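Local coordinates for uncharacterized protein (Pyrococcus horikoshii, PDB 1ZJJ), which belongs to the haloacid dehalogenase (HAD) superfamily, binds magnesium and is probably a phosphatase, although its substrate is unknown, at residues Asp210-Asp215 and Lys240-Lys245; Ala226-Val229 and Val233-Leu236; Pro191-Val196 and Ile216-Lys221; Ile67-Ala72 and Ile149-Asp154. All blocks are in the same frame, centred on the assembly; numbering follows the deposited sequence.

Contact 1. Residues Asp210-Asp215 and Lys240-Lys245. With MG (magnesium ion), chain D.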
loop_
_atom_site.group_PDB
_atom_site.type_symbol
_atom_site.label_atom_id
_atom_site.label_comp_id
_atom_site.label_asym_id
_atom_site.label_seq_id
_atom_site.Cartn_x
_atom_site.Cartn_y
_atom_site.Cartn_z
ATOM N N ASP B 210 -6.335 -9.146 -22.356
ATOM C CA ASP B 210 -6.126 -7.776 -22.817
ATOM C C ASP B 210 -5.068 -7.048 -21.996
ATOM O O ASP B 210 -4.739 -5.902 -22.299
ATOM C CB ASP B 210 -7.430 -6.979 -22.757
ATOM C CG ASP B 210 -7.892 -6.750 -21.341
ATOM O OD1 ASP B 210 -8.041 -7.758 -20.631
ATOM O OD2 ASP B 210 -8.094 -5.581 -20.942
ATOM N N ARG B 211 -4.550 -7.697 -20.955
ATOM C CA ARG B 211 -3.515 -7.088 -20.117
ATOM C C ARG B 211 -2.177 -7.808 -20.270
ATOM O O ARG B 211 -2.087 -9.023 -20.115
ATOM C CB ARG B 211 -3.922 -7.093 -18.639
ATOM C CG ARG B 211 -4.996 -6.069 -18.269
ATOM C CD ARG B 211 -5.378 -6.160 -16.782
ATOM N NE ARG B 211 -6.570 -5.370 -16.486
ATOM C CZ ARG B 211 -6.557 -4.111 -16.055
ATOM N NH1 ARG B 211 -5.407 -3.482 -15.851
ATOM N NH2 ARG B 211 -7.699 -3.470 -15.842
ATOM N N LEU B 212 -1.136 -7.041 -20.562
ATOM C CA LEU B 212 0.195 -7.599 -20.741
ATOM C C LEU B 212 0.813 -8.088 -19.438
ATOM O O LEU B 212 1.374 -9.182 -19.380
ATOM C CB LEU B 212 1.103 -6.551 -21.396
ATOM C CG LEU B 212 0.858 -6.338 -22.894
ATOM C CD1 LEU B 212 1.289 -4.940 -23.317
ATOM C CD2 LEU B 212 1.617 -7.414 -23.681
ATOM N N ASP B 213 0.698 -7.274 -18.393
ATOM C CA ASP B 213 1.254 -7.591 -17.081
ATOM C C ASP B 213 0.648 -8.794 -16.360
ATOM O O ASP B 213 1.293 -9.371 -15.489
ATOM C CB ASP B 213 1.156 -6.364 -16.181
ATOM C CG ASP B 213 -0.271 -5.913 -15.985
ATOM O OD1 ASP B 213 -0.952 -6.465 -15.100
ATOM O OD2 ASP B 213 -0.717 -5.018 -16.731
ATOM N N THR B 214 -0.584 -9.174 -16.692
ATOM C CA THR B 214 -1.184 -10.337 -16.044
ATOM C C THR B 214 -1.466 -11.459 -17.040
ATOM O O THR B 214 -0.863 -12.531 -16.969
ATOM C CB THR B 214 -2.505 -9.983 -15.315
ATOM O OG1 THR B 214 -3.396 -9.328 -16.222
ATOM C CG2 THR B 214 -2.234 -9.089 -14.124
ATOM N N ASP B 215 -2.371 -11.200 -17.980
ATOM C CA ASP B 215 -2.739 -12.201 -18.973
ATOM C C ASP B 215 -1.578 -12.720 -19.823
ATOM O O ASP B 215 -1.301 -13.919 -19.838
ATOM C CB ASP B 215 -3.836 -11.645 -19.881
ATOM C CG ASP B 215 -5.074 -11.251 -19.112
ATOM O OD1 ASP B 215 -5.501 -12.038 -18.243
ATOM O OD2 ASP B 215 -5.622 -10.166 -19.373
ATOM N N LYS B 240 5.668 -3.242 -27.146
ATOM C CA LYS B 240 7.099 -2.934 -27.227
ATOM C C LYS B 240 7.822 -2.559 -25.961
ATOM O O LYS B 240 8.967 -2.934 -25.779
ATOM C CB LYS B 240 7.352 -1.845 -28.270
ATOM C CG LYS B 240 7.259 -2.391 -29.646
ATOM C CD LYS B 240 7.086 -1.344 -30.697
ATOM C CE LYS B 240 7.396 -1.954 -32.046
ATOM N NZ LYS B 240 7.455 -0.884 -33.049
ATOM N N LYS B 241 7.168 -1.794 -25.106
ATOM C CA LYS B 241 7.789 -1.389 -23.848
ATOM C C LYS B 241 7.495 -2.422 -22.774
ATOM O O LYS B 241 7.715 -2.181 -21.579
ATOM C CB LYS B 241 7.231 -0.047 -23.396
ATOM C CG LYS B 241 6.835 0.823 -24.557
ATOM C CD LYS B 241 5.713 1.707 -24.112
ATOM C CE LYS B 241 5.697 2.970 -24.917
ATOM N NZ LYS B 241 4.561 3.799 -24.494
ATOM N N SER B 242 6.976 -3.567 -23.195
ATOM C CA SER B 242 6.664 -4.620 -22.248
ATOM C C SER B 242 7.527 -5.841 -22.450
ATOM O O SER B 242 7.810 -6.262 -23.573
ATOM C CB SER B 242 5.203 -5.042 -22.349
ATOM O OG SER B 242 4.893 -5.955 -21.319
ATOM N N GLU B 243 7.939 -6.399 -21.325
ATOM C CA GLU B 243 8.769 -7.591 -21.277
ATOM C C GLU B 243 7.994 -8.809 -21.782
ATOM O O GLU B 243 8.590 -9.817 -22.181
ATOM C CB GLU B 243 9.221 -7.810 -19.834
ATOM C CG GLU B 243 9.290 -9.251 -19.401
ATOM C CD GLU B 243 9.778 -9.389 -17.985
ATOM O OE1 GLU B 243 9.653 -8.419 -17.209
ATOM O OE2 GLU B 243 10.288 -10.474 -17.642
ATOM N N TYR B 244 6.670 -8.712 -21.778
ATOM C CA TYR B 244 5.821 -9.805 -22.229
ATOM C C TYR B 244 5.366 -9.549 -23.661
ATOM O O TYR B 244 4.821 -8.491 -23.966
ATOM C CB TYR B 244 4.620 -9.911 -21.290
ATOM C CG TYR B 244 5.037 -9.719 -19.862
ATOM C CD1 TYR B 244 5.757 -10.704 -19.187
ATOM C CD2 TYR B 244 4.805 -8.511 -19.222
ATOM C CE1 TYR B 244 6.246 -10.480 -17.905
ATOM C CE2 TYR B 244 5.285 -8.267 -17.945
ATOM C CZ TYR B 244 6.004 -9.253 -17.289
ATOM O OH TYR B 244 6.476 -8.993 -16.026
ATOM N N LYS B 245 5.609 -10.534 -24.524
ATOM C CA LYS B 245 5.260 -10.483 -25.945
ATOM C C LYS B 245 4.201 -11.509 -26.378
ATOM O O LYS B 245 4.383 -12.713 -26.247
ATOM C CB LYS B 245 6.523 -10.673 -26.796
ATOM C CG LYS B 245 7.274 -9.402 -27.123
ATOM C CD LYS B 245 7.653 -8.642 -25.861
ATOM C CE LYS B 245 8.895 -7.798 -26.097
ATOM N NZ LYS B 245 8.645 -6.340 -26.180
HETATM MG MG MG D . -9.010 -8.000 -18.604
HETATM O O HOH W 1 -8.663 -5.889 -18.326
HETATM O O HOH W 2 3.528 -8.801 -14.196
HETATM O O HOH W 3 -7.103 -8.581 -17.802
HETATM O O HOH W 4 -9.824 -8.187 -16.734
#
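L212 and Y244 reach past each other, each side chain landing on the backbone of the other. L212 CD2 ends 3.4 Å from the carbonyl O of Y244, a buried oxygen for which the model holds no hydrogen-bond partner. Its other branch, CD1, lies against S242 CB, while L212 CB sits 3.8 Å from S242 OG. Coming back the other way, L212 O and D213 CA meet the Y244 ring obliquely, L212 O 3.5 Å from CD2 and D213 CA nearest CE2. E243 CG covers one face of the ring toward its rim. No direct hydrogen bond crosses; one water donates to D213 O and makes a weak contact with Y244 OH. Within the loop, K245 doubles back so that its NZ donates to S242 O at 2.7 Å, and it also serves I239 O.

The helix faced by this loop starts just beyond the magnesium site of the HAD fold. D210 OD1 binds the metal at 2.3 Å, alongside D7 OD2, the backbone O of D9 and three waters. Behind D210, D215 has its CG beside its own backbone N (chi1 -59°), which brings OD2 back over the turn: it takes R211 N at 3.1 Å through its anti lone pair, D210 N weakly, and a magnesium-bound water at 2.7 Å. With an alanine here, that water and R211 N would probably lose their acceptor, and K187, salt-bridged to D215 OD1, its carboxylate mate. R211 NE weakly donates to a second metal water, which in turn donates to D210 OD2.

Contact 2. Residues Ala226-Val229 and Val233-Leu236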
loop_
_atom_site.group_PDB
_atom_site.type_symbol
_atom_site.label_atom_id
_atom_site.label_comp_id
_atom_site.label_asym_id
_atom_site.label_seq_id
_atom_site.Cartn_x
_atom_site.Cartn_y
_atom_site.Cartn_z
ATOM N N ALA B 226 0.236 -17.157 -26.084
ATOM C CA ALA B 226 -0.146 -15.822 -25.625
ATOM C C ALA B 226 -0.900 -15.013 -26.681
ATOM O O ALA B 226 -0.302 -14.433 -27.596
ATOM C CB ALA B 226 1.105 -15.056 -25.158
ATOM N N ILE B 227 -2.220 -14.969 -26.542
ATOM C CA ILE B 227 -3.060 -14.240 -27.483
ATOM C C ILE B 227 -3.627 -12.982 -26.852
ATOM O O ILE B 227 -4.324 -13.041 -25.842
ATOM C CB ILE B 227 -4.245 -15.100 -27.961
ATOM C CG1 ILE B 227 -3.741 -16.450 -28.482
ATOM C CG2 ILE B 227 -5.021 -14.347 -29.042
ATOM C CD1 ILE B 227 -4.853 -17.437 -28.802
ATOM N N MET B 228 -3.328 -11.837 -27.446
ATOM C CA MET B 228 -3.841 -10.586 -26.920
ATOM C C MET B 228 -4.887 -10.005 -27.858
ATOM O O MET B 228 -4.740 -10.053 -29.083
ATOM C CB MET B 228 -2.707 -9.573 -26.727
ATOM C CG MET B 228 -3.146 -8.308 -26.004
ATOM S SD MET B 228 -1.818 -7.107 -25.731
ATOM C CE MET B 228 -2.232 -5.853 -26.926
ATOM N N VAL B 229 -5.962 -9.482 -27.279
ATOM C CA VAL B 229 -7.009 -8.849 -28.072
ATOM C C VAL B 229 -6.899 -7.353 -27.810
ATOM O O VAL B 229 -6.357 -6.936 -26.783
ATOM C CB VAL B 229 -8.419 -9.355 -27.693
ATOM C CG1 VAL B 229 -8.583 -10.801 -28.139
ATOM C CG2 VAL B 229 -8.647 -9.214 -26.193
ATOM N N VAL B 233 -7.478 -3.157 -22.248
ATOM C CA VAL B 233 -6.507 -2.199 -21.729
ATOM C C VAL B 233 -5.249 -1.960 -22.566
ATOM O O VAL B 233 -4.787 -0.827 -22.677
ATOM C CB VAL B 233 -6.067 -2.600 -20.289
ATOM C CG1 VAL B 233 -5.034 -1.617 -19.758
ATOM C CG2 VAL B 233 -7.271 -2.629 -19.370
ATOM N N SER B 234 -4.706 -3.016 -23.157
ATOM C CA SER B 234 -3.482 -2.902 -23.943
ATOM C C SER B 234 -3.638 -2.573 -25.426
ATOM O O SER B 234 -4.677 -2.823 -26.034
ATOM C CB SER B 234 -2.679 -4.193 -23.806
ATOM O OG SER B 234 -2.437 -4.496 -22.447
ATOM N N SER B 235 -2.574 -2.016 -25.995
ATOM C CA SER B 235 -2.529 -1.648 -27.409
ATOM C C SER B 235 -1.246 -2.204 -28.019
ATOM O O SER B 235 -0.339 -2.606 -27.296
ATOM C CB SER B 235 -2.545 -0.128 -27.559
ATOM O OG SER B 235 -1.426 0.447 -26.906
ATOM N N LEU B 236 -1.161 -2.216 -29.344
ATOM C CA LEU B 236 0.032 -2.740 -30.017
ATOM C C LEU B 236 1.299 -2.086 -29.457
ATOM O O LEU B 236 2.346 -2.742 -29.285
ATOM C CB LEU B 236 -0.045 -2.469 -31.514
ATOM C CG LEU B 236 -0.445 -3.569 -32.513
ATOM C CD1 LEU B 236 0.590 -4.693 -32.498
ATOM C CD2 LEU B 236 -1.835 -4.113 -32.205
HETATM O O HOH W 5 -6.823 -4.724 -25.264
#
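M228 lays the end of its thioether against S234: SD and CE are each 3.6 Å from S234 CB, so the sulfur and its methyl share one carbon as their neighbour. The methyl also faces the backbone that follows, with CE 3.8 Å from S235 O and only loosely near the amide of L236. The side chain gets there by running nearly straight off the strand, CG anti to the backbone N (chi1 -172°), until the bend at chi3 (106°) swings CE across to the loop.

Beside this apolar touch a water joins the two backbones. It donates to V229 O at 2.7 Å and to S234 O at 3.0 Å, bridging the end of the strand and the loop.

Strand 225-229 lies in the parallel six-stranded sheet of the HAD core, between 204-209 and 248-250; I227 bonds through its backbone to M207 and G209, and M228 to L248. The loop of V233-L236 follows the C-terminal end of this strand, at the C-terminal edge of the sheet, where the magnesium is bound.

S234 is positioned by D210 and L212, at the start of helix 212-221. S234 OG bonds to D210 O and takes a weak bond from L212 N. M228 thus rests on a residue whose hydroxyl holds the backbone of D210, while V233 N is a second-shell donor to the D210 carboxylate, at OD2. Further out, I216 and P246 pack against the M228 side chain, and S235 N is held by D238 OD2.

Contact 3. Residues Pro191-Val196 and Ile216-Lys221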
loop_
_atom_site.group_PDB
_atom_site.type_symbol
_atom_site.label_atom_id
_atom_site.label_comp_id
_atom_site.label_asym_id
_atom_site.label_seq_id
_atom_site.Cartn_x
_atom_site.Cartn_y
_atom_site.Cartn_z
ATOM N N PRO B 191 0.006 -20.408 -8.776
ATOM C CA PRO B 191 -1.171 -21.048 -8.176
ATOM C C PRO B 191 -2.375 -21.050 -9.124
ATOM O O PRO B 191 -3.155 -22.009 -9.158
ATOM C CB PRO B 191 -1.431 -20.198 -6.931
ATOM C CG PRO B 191 -0.049 -19.745 -6.550
ATOM C CD PRO B 191 0.535 -19.355 -7.891
ATOM N N MET B 192 -2.520 -19.972 -9.890
ATOM C CA MET B 192 -3.631 -19.851 -10.833
ATOM C C MET B 192 -3.450 -20.867 -11.954
ATOM O O MET B 192 -4.412 -21.478 -12.411
ATOM C CB MET B 192 -3.681 -18.442 -11.426
ATOM C CG MET B 192 -5.013 -18.089 -12.064
ATOM S SD MET B 192 -6.289 -17.838 -10.807
ATOM C CE MET B 192 -6.943 -16.275 -11.306
ATOM N N TYR B 193 -2.208 -21.042 -12.397
ATOM C CA TYR B 193 -1.914 -21.999 -13.462
ATOM C C TYR B 193 -2.203 -23.404 -12.959
ATOM O O TYR B 193 -2.708 -24.246 -13.693
ATOM C CB TYR B 193 -0.447 -21.911 -13.889
ATOM C CG TYR B 193 -0.093 -22.861 -15.017
ATOM C CD1 TYR B 193 -0.582 -22.653 -16.308
ATOM C CD2 TYR B 193 0.698 -23.985 -14.786
ATOM C CE1 TYR B 193 -0.294 -23.544 -17.338
ATOM C CE2 TYR B 193 0.994 -24.882 -15.811
ATOM C CZ TYR B 193 0.493 -24.657 -17.081
ATOM O OH TYR B 193 0.751 -25.556 -18.086
ATOM N N GLU B 194 -1.873 -23.652 -11.696
ATOM C CA GLU B 194 -2.108 -24.960 -11.106
ATOM C C GLU B 194 -3.589 -25.293 -11.185
ATOM O O GLU B 194 -3.960 -26.432 -11.446
ATOM C CB GLU B 194 -1.625 -24.989 -9.652
ATOM C CG GLU B 194 -1.962 -26.272 -8.925
ATOM C CD GLU B 194 -1.279 -26.380 -7.574
ATOM O OE1 GLU B 194 -1.278 -25.387 -6.821
ATOM O OE2 GLU B 194 -0.753 -27.466 -7.261
ATOM N N VAL B 195 -4.441 -24.294 -10.973
ATOM C CA VAL B 195 -5.884 -24.521 -11.045
ATOM C C VAL B 195 -6.359 -24.823 -12.468
ATOM O O VAL B 195 -7.167 -25.725 -12.682
ATOM C CB VAL B 195 -6.666 -23.314 -10.486
ATOM C CG1 VAL B 195 -8.152 -23.493 -10.739
ATOM C CG2 VAL B 195 -6.414 -23.197 -8.990
ATOM N N VAL B 196 -5.860 -24.064 -13.438
ATOM C CA VAL B 196 -6.222 -24.277 -14.838
ATOM C C VAL B 196 -5.801 -25.680 -15.267
ATOM O O VAL B 196 -6.560 -26.403 -15.902
ATOM C CB VAL B 196 -5.524 -23.238 -15.760
ATOM C CG1 VAL B 196 -5.693 -23.634 -17.224
ATOM C CG2 VAL B 196 -6.107 -21.847 -15.522
ATOM N N ILE B 216 -0.897 -11.825 -20.525
ATOM C CA ILE B 216 0.201 -12.256 -21.381
ATOM C C ILE B 216 1.405 -12.757 -20.585
ATOM O O ILE B 216 2.046 -13.732 -20.974
ATOM C CB ILE B 216 0.620 -11.125 -22.343
ATOM C CG1 ILE B 216 -0.602 -10.657 -23.136
ATOM C CG2 ILE B 216 1.693 -11.619 -23.305
ATOM C CD1 ILE B 216 -1.343 -11.781 -23.859
ATOM N N ALA B 217 1.703 -12.104 -19.465
ATOM C CA ALA B 217 2.827 -12.523 -18.636
ATOM C C ALA B 217 2.583 -13.956 -18.164
ATOM O O ALA B 217 3.493 -14.777 -18.107
ATOM C CB ALA B 217 2.967 -11.590 -17.446
ATOM N N PHE B 218 1.325 -14.237 -17.845
ATOM C CA PHE B 218 0.884 -15.540 -17.374
ATOM C C PHE B 218 1.151 -16.611 -18.434
ATOM O O PHE B 218 1.776 -17.631 -18.158
ATOM C CB PHE B 218 -0.615 -15.456 -17.067
ATOM C CG PHE B 218 -1.205 -16.702 -16.467
ATOM C CD1 PHE B 218 -0.699 -17.239 -15.291
ATOM C CD2 PHE B 218 -2.324 -17.297 -17.048
ATOM C CE1 PHE B 218 -1.302 -18.352 -14.696
ATOM C CE2 PHE B 218 -2.933 -18.404 -16.467
ATOM C CZ PHE B 218 -2.422 -18.935 -15.285
ATOM N N ALA B 219 0.678 -16.363 -19.651
ATOM C CA ALA B 219 0.843 -17.309 -20.753
ATOM C C ALA B 219 2.307 -17.649 -21.013
ATOM O O ALA B 219 2.661 -18.820 -21.146
ATOM C CB ALA B 219 0.217 -16.751 -22.006
ATOM N N LYS B 220 3.143 -16.619 -21.081
ATOM C CA LYS B 220 4.574 -16.802 -21.330
ATOM C C LYS B 220 5.321 -17.546 -20.231
ATOM O O LYS B 220 6.189 -18.359 -20.519
ATOM C CB LYS B 220 5.237 -15.449 -21.558
ATOM C CG LYS B 220 4.653 -14.692 -22.718
ATOM C CD LYS B 220 4.416 -15.608 -23.906
ATOM C CE LYS B 220 5.684 -15.767 -24.732
ATOM N NZ LYS B 220 6.424 -14.501 -24.976
ATOM N N LYS B 221 5.001 -17.257 -18.975
ATOM C CA LYS B 221 5.664 -17.920 -17.860
ATOM C C LYS B 221 5.317 -19.397 -17.778
ATOM O O LYS B 221 6.129 -20.205 -17.338
ATOM C CB LYS B 221 5.309 -17.225 -16.541
ATOM C CG LYS B 221 5.985 -15.867 -16.378
ATOM C CD LYS B 221 5.455 -15.095 -15.180
ATOM C CE LYS B 221 5.396 -15.973 -13.937
ATOM N NZ LYS B 221 4.826 -15.238 -12.784
#
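M192 meets the CE1-CZ edge of the F218 ring with the base of its side chain: CB is 4.0 Å from F218 CE1, and the backbone C is likewise 4.0 Å from CZ. Beyond CB the chain folds away, with a turn at chi2 (72°) that takes the thioether toward N41 and A72.

Y193 comes closest. Its backbone N lies 3.6 Å from F218 CZ, in the plane of the phenyl ring and at its edge, while Y193 CB is 3.7 Å from F218 CE1. The phenylalanine thus pokes edge-first into the helix backbone, and its CZ in turn sits at the edge of the tyrosine ring, near that ring's plane. F222 completes an aromatic group: it stacks with Y193 and meets F218 with the planes at about 65°.

Helices 190-199 and 212-221 come before and after strand 204-209 in the alternating alpha/beta order of the HAD core, and both pack on the same face of the sheet, where Y193 and V196 touch L205 and F218 touches M207. F218 CG stands anti to the backbone N (chi1 -176°), which sends the ring out toward helix 190-199.

Contact 4. Residues Ile67-Ala72 and Ile149-Asp154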
loop_
_atom_site.group_PDB
_atom_site.type_symbol
_atom_site.label_atom_id
_atom_site.label_comp_id
_atom_site.label_asym_id
_atom_site.label_seq_id
_atom_site.Cartn_x
_atom_site.Cartn_y
_atom_site.Cartn_z
ATOM N N ILE B 67 -13.386 -19.465 -13.463
ATOM C CA ILE B 67 -12.411 -19.501 -12.377
ATOM C C ILE B 67 -12.057 -18.094 -11.919
ATOM O O ILE B 67 -11.551 -17.286 -12.697
ATOM C CB ILE B 67 -11.119 -20.206 -12.825
ATOM C CG1 ILE B 67 -11.455 -21.588 -13.380
ATOM C CG2 ILE B 67 -10.144 -20.311 -11.656
ATOM C CD1 ILE B 67 -10.286 -22.264 -14.040
ATOM N N THR B 68 -12.333 -17.813 -10.652
ATOM C CA THR B 68 -12.042 -16.515 -10.066
ATOM C C THR B 68 -10.812 -16.676 -9.177
ATOM O O THR B 68 -10.486 -17.792 -8.754
ATOM C CB THR B 68 -13.204 -16.028 -9.190
ATOM O OG1 THR B 68 -13.405 -16.958 -8.115
ATOM C CG2 THR B 68 -14.491 -15.931 -10.008
ATOM N N SER B 69 -10.131 -15.577 -8.880
ATOM C CA SER B 69 -8.959 -15.673 -8.023
ATOM C C SER B 69 -9.386 -16.213 -6.658
ATOM O O SER B 69 -8.624 -16.901 -5.996
ATOM C CB SER B 69 -8.269 -14.310 -7.877
ATOM O OG SER B 69 -9.112 -13.339 -7.293
ATOM N N GLY B 70 -10.616 -15.902 -6.257
ATOM C CA GLY B 70 -11.120 -16.375 -4.976
ATOM C C GLY B 70 -11.229 -17.887 -4.944
ATOM O O GLY B 70 -10.892 -18.527 -3.948
ATOM N N LEU B 71 -11.716 -18.463 -6.036
ATOM C CA LEU B 71 -11.839 -19.901 -6.050
ATOM C C LEU B 71 -10.460 -20.526 -6.147
ATOM O O LEU B 71 -10.150 -21.515 -5.496
ATOM C CB LEU B 71 -12.678 -20.299 -7.265
ATOM C CG LEU B 71 -12.563 -21.789 -7.595
ATOM C CD1 LEU B 71 -13.322 -22.667 -6.597
ATOM C CD2 LEU B 71 -13.118 -22.134 -8.977
ATOM N N ALA B 72 -9.563 -19.932 -6.929
ATOM C CA ALA B 72 -8.189 -20.417 -7.016
ATOM C C ALA B 72 -7.502 -20.345 -5.648
ATOM O O ALA B 72 -6.696 -21.213 -5.301
ATOM C CB ALA B 72 -7.406 -19.589 -8.044
ATOM N N ILE B 149 -1.625 -14.191 2.223
ATOM C CA ILE B 149 -2.093 -14.608 0.896
ATOM C C ILE B 149 -2.843 -13.496 0.160
ATOM O O ILE B 149 -3.788 -12.911 0.695
ATOM C CB ILE B 149 -3.054 -15.815 1.008
ATOM C CG1 ILE B 149 -2.367 -16.958 1.750
ATOM C CG2 ILE B 149 -3.498 -16.269 -0.386
ATOM C CD1 ILE B 149 -3.341 -17.965 2.343
ATOM N N GLY B 150 -2.424 -13.217 -1.070
ATOM C CA GLY B 150 -3.079 -12.192 -1.866
ATOM C C GLY B 150 -3.797 -12.842 -3.034
ATOM O O GLY B 150 -3.219 -13.683 -3.710
ATOM N N THR B 151 -5.050 -12.469 -3.284
ATOM C CA THR B 151 -5.780 -13.088 -4.386
ATOM C C THR B 151 -5.195 -12.786 -5.760
ATOM O O THR B 151 -5.133 -13.668 -6.610
ATOM C CB THR B 151 -7.282 -12.688 -4.393
ATOM O OG1 THR B 151 -7.410 -11.270 -4.545
ATOM C CG2 THR B 151 -7.957 -13.132 -3.102
ATOM N N ASN B 152 -4.764 -11.550 -5.977
ATOM C CA ASN B 152 -4.204 -11.163 -7.267
ATOM C C ASN B 152 -3.323 -9.930 -7.128
ATOM O O ASN B 152 -3.481 -9.145 -6.196
ATOM C CB ASN B 152 -5.327 -10.913 -8.275
ATOM C CG ASN B 152 -6.326 -9.901 -7.787
ATOM O OD1 ASN B 152 -7.025 -10.133 -6.805
ATOM N ND2 ASN B 152 -6.400 -8.767 -8.469
ATOM N N PRO B 153 -2.382 -9.741 -8.066
ATOM C CA PRO B 153 -1.436 -8.623 -8.086
ATOM C C PRO B 153 -1.875 -7.301 -8.711
ATOM O O PRO B 153 -1.213 -6.292 -8.511
ATOM C CB PRO B 153 -0.248 -9.218 -8.825
ATOM C CG PRO B 153 -0.942 -10.024 -9.888
ATOM C CD PRO B 153 -2.040 -10.727 -9.110
ATOM N N ASP B 154 -2.978 -7.301 -9.453
ATOM C CA ASP B 154 -3.437 -6.089 -10.128
ATOM C C ASP B 154 -3.342 -4.807 -9.311
ATOM O O ASP B 154 -4.006 -4.643 -8.289
ATOM C CB ASP B 154 -4.872 -6.273 -10.612
ATOM C CG ASP B 154 -5.036 -7.496 -11.495
ATOM O OD1 ASP B 154 -5.232 -7.337 -12.720
ATOM O OD2 ASP B 154 -4.964 -8.618 -10.959
#
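S69 and T151 bring their CA atoms to 5.5 Å at the ends of two strands, one turning into helix 69-80 and the other breaking into loop. Strand 66-68 is an edge of the HAD core sheet, whereas 147-150 belongs to the separate four-stranded sheet, consistent with the C2-type cap of UmpH-like phosphatases, so this is a seam between core and cap. S69 CB sits 3.4 Å from T151 O, and S69 OG is 3.5 Å from T151 CB. S69 OG also lies 3.9 Å from N152 OD1, which is no hydrogen bond; the hydroxyl bonds instead to N41 O.

On the cap side the polar groups are chained together. T151 OG1, placed between its backbone N and carbonyl carbon (chi1 61°), donates to N152 OD1 at 2.6 Å, in the carbonyl plane; S43 OG adds a weak partner. N152 ND2 meets D154 OD2 at 2.9 Å in a nearly straight bond (167°), arriving 39° out of the carboxylate plane. A leucine in place of N152 would probably leave T151 OG1 without this acceptor and D154 with one donor fewer. D154 OD2 also takes N41 ND2 from the core.

Overall arrangement
From the N terminus, contact 4 opens first: it closes a long loop of 76 residues, from the edge strand 66-68 of the core sheet to the end of cap strand 147-150. The chain then returns to the core. Contact 3 opens at 191-196 and contact 1 at 210-215, before contact 3 closes at 216-221; these two therefore cross, sharing helix 212-221. Nested within the loop that contact 1 closes at 240-245, contact 2 joins strand 225-229 to the loop before helix 236-240 and touches contact 1 through D210 and S234. M192 and V195 of contact 3 pack on A72 of contact 4, and T214 of contact 1 touches D154, linking the cap seam to the helix that begins beside the metal site.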